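Local coordinates for nuclease-like protein (Chaetomium thermophilum, PDB 6GRB) that probably cleaves four-way DNA (Holliday) junctions and 5'-flap structures as a metal-dependent nuclease of the XPG/FEN1 family, this chain being the N-terminal part of the protein, at residues A123-I133 against V282-R292. Sequence-based numbering, arbitrary orientation.
Sequences AECAYLEQQGI and VSSPATIERLR
In the XPG nuclease core of this GEN1 enzyme, helix 121-130, which also carries the metal-binding Glu122, packs against helix 285-294, far later in the chain; their segments 123-130 and 285-292 cross at -64°. Glu124 holds the loop just before the second helix: the syn lone pair of its OE2 takes Ser283 N at 2.9 Å, while its OE1 accepts a bond from His115 of strand 113-116 and lies a doubtfully short 2.4 Å from Ser283 OG. Its CG stands anti to the backbone N and the chain bends at chi2, bringing the carboxylate to Ser283. With an alanine in place of Glu124, Ser283 N and His115 NE2 are likely to be left without this acceptor. Val282 lays CG2 over one face of the Tyr127 ring, 3.6 Å from its centroid, a CH-pi contact; CG of Gln131 covers the opposite face. Beyond the ring, Leu128 CD2 rests against both Ile288 CD1 and Leu291 CD1. A Schellman motif at Gly132 ends the first helix, and there Ile133 CD1 lies over one guanidinium face of Arg292, toward its rim. Arg292, also salt-bridged to Glu289, adds a weak NH2 bond to Gln131 O, which its NH1 meets at 2.7 Å, nearly in line with the C=O (168°) but bent at the hydrogen (147°).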
ATOM      1  N   ALA A 123      10.227  -7.871  -1.167  1.00 56.35           N
ATOM      2  CA  ALA A 123      10.338  -9.096  -0.389  1.00 56.95           C
ATOM      3  C   ALA A 123      10.100  -8.821   1.081  1.00 55.13           C
ATOM      4  O   ALA A 123       9.526  -9.661   1.779  1.00 55.46           O
ATOM      5  CB  ALA A 123      11.697  -9.751  -0.595  1.00 58.21           C
ATOM      6  N   GLU A 124      10.490  -7.639   1.556  1.00 56.13           N
ATOM      7  CA  GLU A 124      10.390  -7.355   2.980  1.00 54.92           C
ATOM      8  C   GLU A 124       8.968  -6.971   3.367  1.00 54.18           C
ATOM      9  O   GLU A 124       8.465  -7.448   4.396  1.00 54.30           O
ATOM     10  CB  GLU A 124      11.383  -6.277   3.366  1.00 53.84           C
ATOM     11  CG  GLU A 124      11.179  -5.721   4.723  1.00 52.93           C
ATOM     12  CD  GLU A 124      11.967  -6.471   5.782  1.00 53.46           C
ATOM     13  OE1 GLU A 124      11.976  -6.020   6.958  1.00 53.10           O
ATOM     14  OE2 GLU A 124      12.582  -7.505   5.439  1.00 54.41           O
ATOM     15  N   CYS A 125       8.303  -6.143   2.539  1.00 52.65           N
ATOM     16  CA  CYS A 125       6.880  -5.871   2.722  1.00 52.11           C
ATOM     17  C   CYS A 125       6.093  -7.171   2.872  1.00 53.36           C
ATOM     18  O   CYS A 125       5.312  -7.340   3.820  1.00 53.33           O
ATOM     19  CB  CYS A 125       6.326  -5.066   1.547  1.00 51.61           C
ATOM     20  SG  CYS A 125       6.892  -3.351   1.412  1.00 50.13           S
ATOM     21  N   ALA A 126       6.281  -8.096   1.922  1.00 52.96           N
ATOM     22  CA  ALA A 126       5.554  -9.361   1.955  1.00 54.41           C
ATOM     23  C   ALA A 126       5.869 -10.144   3.227  1.00 54.77           C
ATOM     24  O   ALA A 126       4.975 -10.737   3.847  1.00 55.20           O
ATOM     25  CB  ALA A 126       5.891 -10.185   0.712  1.00 56.28           C
ATOM     26  N   TYR A 127       7.143 -10.170   3.619  1.00 55.23           N
ATOM     27  CA  TYR A 127       7.520 -10.840   4.854  1.00 55.47           C
ATOM     28  C   TYR A 127       6.840 -10.191   6.060  1.00 54.50           C
ATOM     29  O   TYR A 127       6.389 -10.887   6.972  1.00 55.04           O
ATOM     30  CB  TYR A 127       9.047 -10.833   4.984  1.00 55.38           C
ATOM     31  CG  TYR A 127       9.581 -11.610   6.164  1.00 55.69           C
ATOM     32  CD1 TYR A 127       9.293 -12.958   6.327  1.00 56.95           C
ATOM     33  CD2 TYR A 127      10.363 -10.996   7.119  1.00 54.82           C
ATOM     34  CE1 TYR A 127       9.771 -13.667   7.395  1.00 57.13           C
ATOM     35  CE2 TYR A 127      10.865 -11.701   8.191  1.00 55.17           C
ATOM     36  CZ  TYR A 127      10.561 -13.031   8.328  1.00 56.23           C
ATOM     37  OH  TYR A 127      11.060 -13.716   9.418  1.00 56.45           O
ATOM     38  N   LEU A 128       6.750  -8.857   6.089  1.00 52.65           N
ATOM     39  CA  LEU A 128       6.094  -8.195   7.222  1.00 52.20           C
ATOM     40  C   LEU A 128       4.615  -8.560   7.304  1.00 52.72           C
ATOM     41  O   LEU A 128       4.036  -8.567   8.391  1.00 52.93           O
ATOM     42  CB  LEU A 128       6.237  -6.672   7.123  1.00 51.06           C
ATOM     43  CG  LEU A 128       7.610  -6.024   7.184  1.00 50.45           C
ATOM     44  CD1 LEU A 128       7.512  -4.493   7.137  1.00 49.49           C
ATOM     45  CD2 LEU A 128       8.434  -6.509   8.367  1.00 50.98           C
ATOM     46  N   GLU A 129       3.990  -8.846   6.169  1.00 54.71           N
ATOM     47  CA  GLU A 129       2.586  -9.228   6.175  1.00 55.28           C
ATOM     48  C   GLU A 129       2.402 -10.665   6.651  1.00 56.35           C
ATOM     49  O   GLU A 129       1.485 -10.945   7.429  1.00 56.43           O
ATOM     50  CB  GLU A 129       1.965  -9.035   4.784  1.00 55.40           C
ATOM     51  CG  GLU A 129       0.727  -9.861   4.609  1.00 56.36           C
ATOM     52  CD  GLU A 129       0.061  -9.709   3.265  1.00 56.79           C
ATOM     53  OE1 GLU A 129       0.681  -9.195   2.324  1.00 56.38           O
ATOM     54  OE2 GLU A 129      -1.104 -10.120   3.137  1.00 57.12           O
ATOM     55  N   GLN A 130       3.264 -11.592   6.229  1.00 57.61           N
ATOM     56  CA  GLN A 130       3.064 -12.960   6.679  1.00 58.71           C
ATOM     57  C   GLN A 130       3.495 -13.163   8.135  1.00 58.53           C
ATOM     58  O   GLN A 130       3.011 -14.098   8.780  1.00 59.14           O
ATOM     59  CB  GLN A 130       3.749 -13.941   5.710  1.00 60.00           C
ATOM     60  CG  GLN A 130       5.245 -14.131   5.800  1.00 60.23           C
ATOM     61  CD  GLN A 130       5.811 -14.889   4.555  1.00 61.76           C
ATOM     62  OE1 GLN A 130       5.077 -15.634   3.854  1.00 62.90           O
ATOM     63  NE2 GLN A 130       7.115 -14.686   4.273  1.00 61.72           N
ATOM     64  N   GLN A 131       4.330 -12.283   8.685  1.00 57.23           N
ATOM     65  CA  GLN A 131       4.620 -12.236  10.116  1.00 57.09           C
ATOM     66  C   GLN A 131       3.582 -11.447  10.922  1.00 56.58           C
ATOM     67  O   GLN A 131       3.675 -11.389  12.151  1.00 56.64           O
ATOM     68  CB  GLN A 131       6.007 -11.635  10.342  1.00 56.59           C
ATOM     69  CG  GLN A 131       7.111 -12.519   9.807  1.00 57.15           C
ATOM     70  CD  GLN A 131       7.149 -13.857  10.537  1.00 58.08           C
ATOM     71  OE1 GLN A 131       7.053 -13.902  11.762  1.00 58.03           O
ATOM     72  NE2 GLN A 131       7.247 -14.944   9.791  1.00 58.98           N
ATOM     73  N   GLY A 132       2.606 -10.828  10.280  1.00 53.24           N
ATOM     74  CA  GLY A 132       1.565 -10.150  11.028  1.00 52.74           C
ATOM     75  C   GLY A 132       1.876  -8.725  11.429  1.00 52.14           C
ATOM     76  O   GLY A 132       1.069  -8.112  12.137  1.00 51.75           O
ATOM     77  N   ILE A 133       3.019  -8.179  10.996  1.00 51.40           N
ATOM     78  CA  ILE A 133       3.336  -6.784  11.273  1.00 50.99           C
ATOM     79  C   ILE A 133       2.347  -5.857  10.563  1.00 50.46           C
ATOM     80  O   ILE A 133       2.000  -4.790  11.082  1.00 50.18           O
ATOM     81  CB  ILE A 133       4.794  -6.498  10.865  1.00 50.71           C
ATOM     82  CG1 ILE A 133       5.726  -7.544  11.466  1.00 51.15           C
ATOM     83  CG2 ILE A 133       5.230  -5.109  11.308  1.00 50.52           C
ATOM     84  CD1 ILE A 133       5.783  -7.502  12.985  1.00 51.69           C
ATOM     85  N   VAL A 282      15.428 -11.054   4.034  1.00 58.47           N
ATOM     86  CA  VAL A 282      14.534 -10.226   4.824  1.00 57.22           C
ATOM     87  C   VAL A 282      15.162  -9.939   6.188  1.00 56.48           C
ATOM     88  O   VAL A 282      16.252 -10.416   6.519  1.00 56.85           O
ATOM     89  CB  VAL A 282      13.154 -10.876   4.997  1.00 57.63           C
ATOM     90  CG1 VAL A 282      12.460 -10.955   3.678  1.00 58.42           C
ATOM     91  CG2 VAL A 282      13.321 -12.245   5.608  1.00 58.56           C
ATOM     92  N   SER A 283      14.454  -9.137   6.980  1.00 54.03           N
ATOM     93  CA  SER A 283      14.944  -8.740   8.292  1.00 53.63           C
ATOM     94  C   SER A 283      15.169  -9.953   9.188  1.00 54.40           C
ATOM     95  O   SER A 283      14.512 -10.991   9.058  1.00 55.06           O
ATOM     96  CB  SER A 283      13.948  -7.797   8.965  1.00 52.99           C
ATOM     97  OG  SER A 283      13.921  -6.537   8.338  1.00 52.16           O
ATOM     98  N   SER A 284      16.095  -9.796  10.128  1.00 52.62           N
ATOM     99  CA  SER A 284      16.388 -10.829  11.105  1.00 53.25           C
ATOM    100  C   SER A 284      15.153 -11.108  11.959  1.00 53.43           C
ATOM    101  O   SER A 284      14.254 -10.273  12.052  1.00 53.03           O
ATOM    102  CB  SER A 284      17.544 -10.387  11.996  1.00 53.17           C
ATOM    103  OG  SER A 284      17.058  -9.470  12.972  1.00 52.89           O
ATOM    104  N   PRO A 285      15.087 -12.285  12.590  1.00 55.88           N
ATOM    105  CA  PRO A 285      14.014 -12.530  13.576  1.00 56.13           C
ATOM    106  C   PRO A 285      13.920 -11.461  14.653  1.00 55.90           C
ATOM    107  O   PRO A 285      12.816 -11.034  14.992  1.00 55.92           O
ATOM    108  CB  PRO A 285      14.397 -13.895  14.163  1.00 56.77           C
ATOM    109  CG  PRO A 285      15.139 -14.568  13.084  1.00 57.03           C
ATOM    110  CD  PRO A 285      15.908 -13.490  12.359  1.00 56.49           C
ATOM    111  N   ALA A 286      15.055 -11.006  15.191  1.00 53.80           N
ATOM    112  CA  ALA A 286      15.029  -9.991  16.238  1.00 53.84           C
ATOM    113  C   ALA A 286      14.469  -8.674  15.722  1.00 53.35           C
ATOM    114  O   ALA A 286      13.872  -7.914  16.493  1.00 53.60           O
ATOM    115  CB  ALA A 286      16.435  -9.787  16.822  1.00 53.97           C
ATOM    116  N   THR A 287      14.646  -8.380  14.427  1.00 52.46           N
ATOM    117  CA  THR A 287      14.076  -7.148  13.889  1.00 51.90           C
ATOM    118  C   THR A 287      12.556  -7.246  13.787  1.00 52.01           C
ATOM    119  O   THR A 287      11.843  -6.278  14.089  1.00 51.99           O
ATOM    120  CB  THR A 287      14.711  -6.821  12.536  1.00 51.21           C
ATOM    121  OG1 THR A 287      16.079  -6.429  12.740  1.00 51.18           O
ATOM    122  CG2 THR A 287      13.997  -5.684  11.869  1.00 50.56           C
ATOM    123  N   ILE A 288      12.038  -8.412  13.389  1.00 53.83           N
ATOM    124  CA  ILE A 288      10.589  -8.607  13.388  1.00 54.06           C
ATOM    125  C   ILE A 288      10.021  -8.431  14.788  1.00 54.66           C
ATOM    126  O   ILE A 288       8.977  -7.801  14.966  1.00 54.74           O
ATOM    127  CB  ILE A 288      10.218  -9.982  12.814  1.00 54.49           C
ATOM    128  CG1 ILE A 288      10.651 -10.085  11.346  1.00 54.15           C
ATOM    129  CG2 ILE A 288       8.723 -10.216  13.002  1.00 54.84           C
ATOM    130  CD1 ILE A 288      10.161  -8.941  10.488  1.00 53.39           C
ATOM    131  N   GLU A 289      10.710  -8.943  15.811  1.00 56.68           N
ATOM    132  CA  GLU A 289      10.199  -8.757  17.164  1.00 57.32           C
ATOM    133  C   GLU A 289      10.263  -7.295  17.588  1.00 57.39           C
ATOM    134  O   GLU A 289       9.327  -6.792  18.229  1.00 57.84           O
ATOM    135  CB  GLU A 289      10.944  -9.661  18.150  1.00 57.77           C
ATOM    136  CG  GLU A 289      10.119 -10.875  18.584  1.00 58.18           C
ATOM    137  CD  GLU A 289       8.793 -10.461  19.237  1.00 58.51           C
ATOM    138  OE1 GLU A 289       8.769 -10.206  20.476  1.00 58.94           O
ATOM    139  OE2 GLU A 289       7.774 -10.344  18.503  1.00 58.34           O
ATOM    140  N   ARG A 290      11.341  -6.585  17.231  1.00 54.44           N
ATOM    141  CA  ARG A 290      11.372  -5.138  17.449  1.00 54.55           C
ATOM    142  C   ARG A 290      10.138  -4.468  16.843  1.00 54.37           C
ATOM    143  O   ARG A 290       9.439  -3.697  17.512  1.00 55.01           O
ATOM    144  CB  ARG A 290      12.656  -4.543  16.859  1.00 53.97           C
ATOM    145  CG  ARG A 290      12.881  -3.060  17.183  1.00 54.25           C
ATOM    146  CD  ARG A 290      14.289  -2.588  16.805  1.00 53.78           C
ATOM    147  NE  ARG A 290      14.498  -2.687  15.359  1.00 52.68           N
ATOM    148  CZ  ARG A 290      13.839  -1.953  14.452  1.00 52.11           C
ATOM    149  NH1 ARG A 290      12.923  -1.047  14.834  1.00 52.62           N
ATOM    150  NH2 ARG A 290      14.094  -2.120  13.154  1.00 51.14           N
ATOM    151  N   LEU A 291       9.843  -4.772  15.575  1.00 55.37           N
ATOM    152  CA  LEU A 291       8.689  -4.160  14.922  1.00 55.15           C
ATOM    153  C   LEU A 291       7.386  -4.512  15.627  1.00 55.79           C
ATOM    154  O   LEU A 291       6.448  -3.702  15.653  1.00 55.94           O
ATOM    155  CB  LEU A 291       8.629  -4.592  13.458  1.00 54.24           C
ATOM    156  CG  LEU A 291       9.828  -4.137  12.615  1.00 53.41           C
ATOM    157  CD1 LEU A 291       9.685  -4.577  11.150  1.00 52.62           C
ATOM    158  CD2 LEU A 291       9.990  -2.640  12.739  1.00 53.34           C
ATOM    159  N   ARG A 292       7.313  -5.709  16.212  1.00 57.04           N
ATOM    160  CA  ARG A 292       6.088  -6.130  16.871  1.00 57.46           C
ATOM    161  C   ARG A 292       5.763  -5.250  18.067  1.00 58.13           C
ATOM    162  O   ARG A 292       4.598  -4.965  18.325  1.00 58.14           O
ATOM    163  CB  ARG A 292       6.198  -7.584  17.286  1.00 57.76           C
ATOM    164  CG  ARG A 292       5.259  -8.488  16.510  1.00 57.52           C
ATOM    165  CD  ARG A 292       5.261  -9.907  17.059  1.00 58.01           C
ATOM    166  NE  ARG A 292       5.878 -10.855  16.141  1.00 57.96           N
ATOM    167  CZ  ARG A 292       5.273 -11.258  15.025  1.00 57.82           C
ATOM    168  NH1 ARG A 292       4.058 -10.752  14.749  1.00 57.51           N
ATOM    169  NH2 ARG A 292       5.858 -12.142  14.189  1.00 57.99           N
TER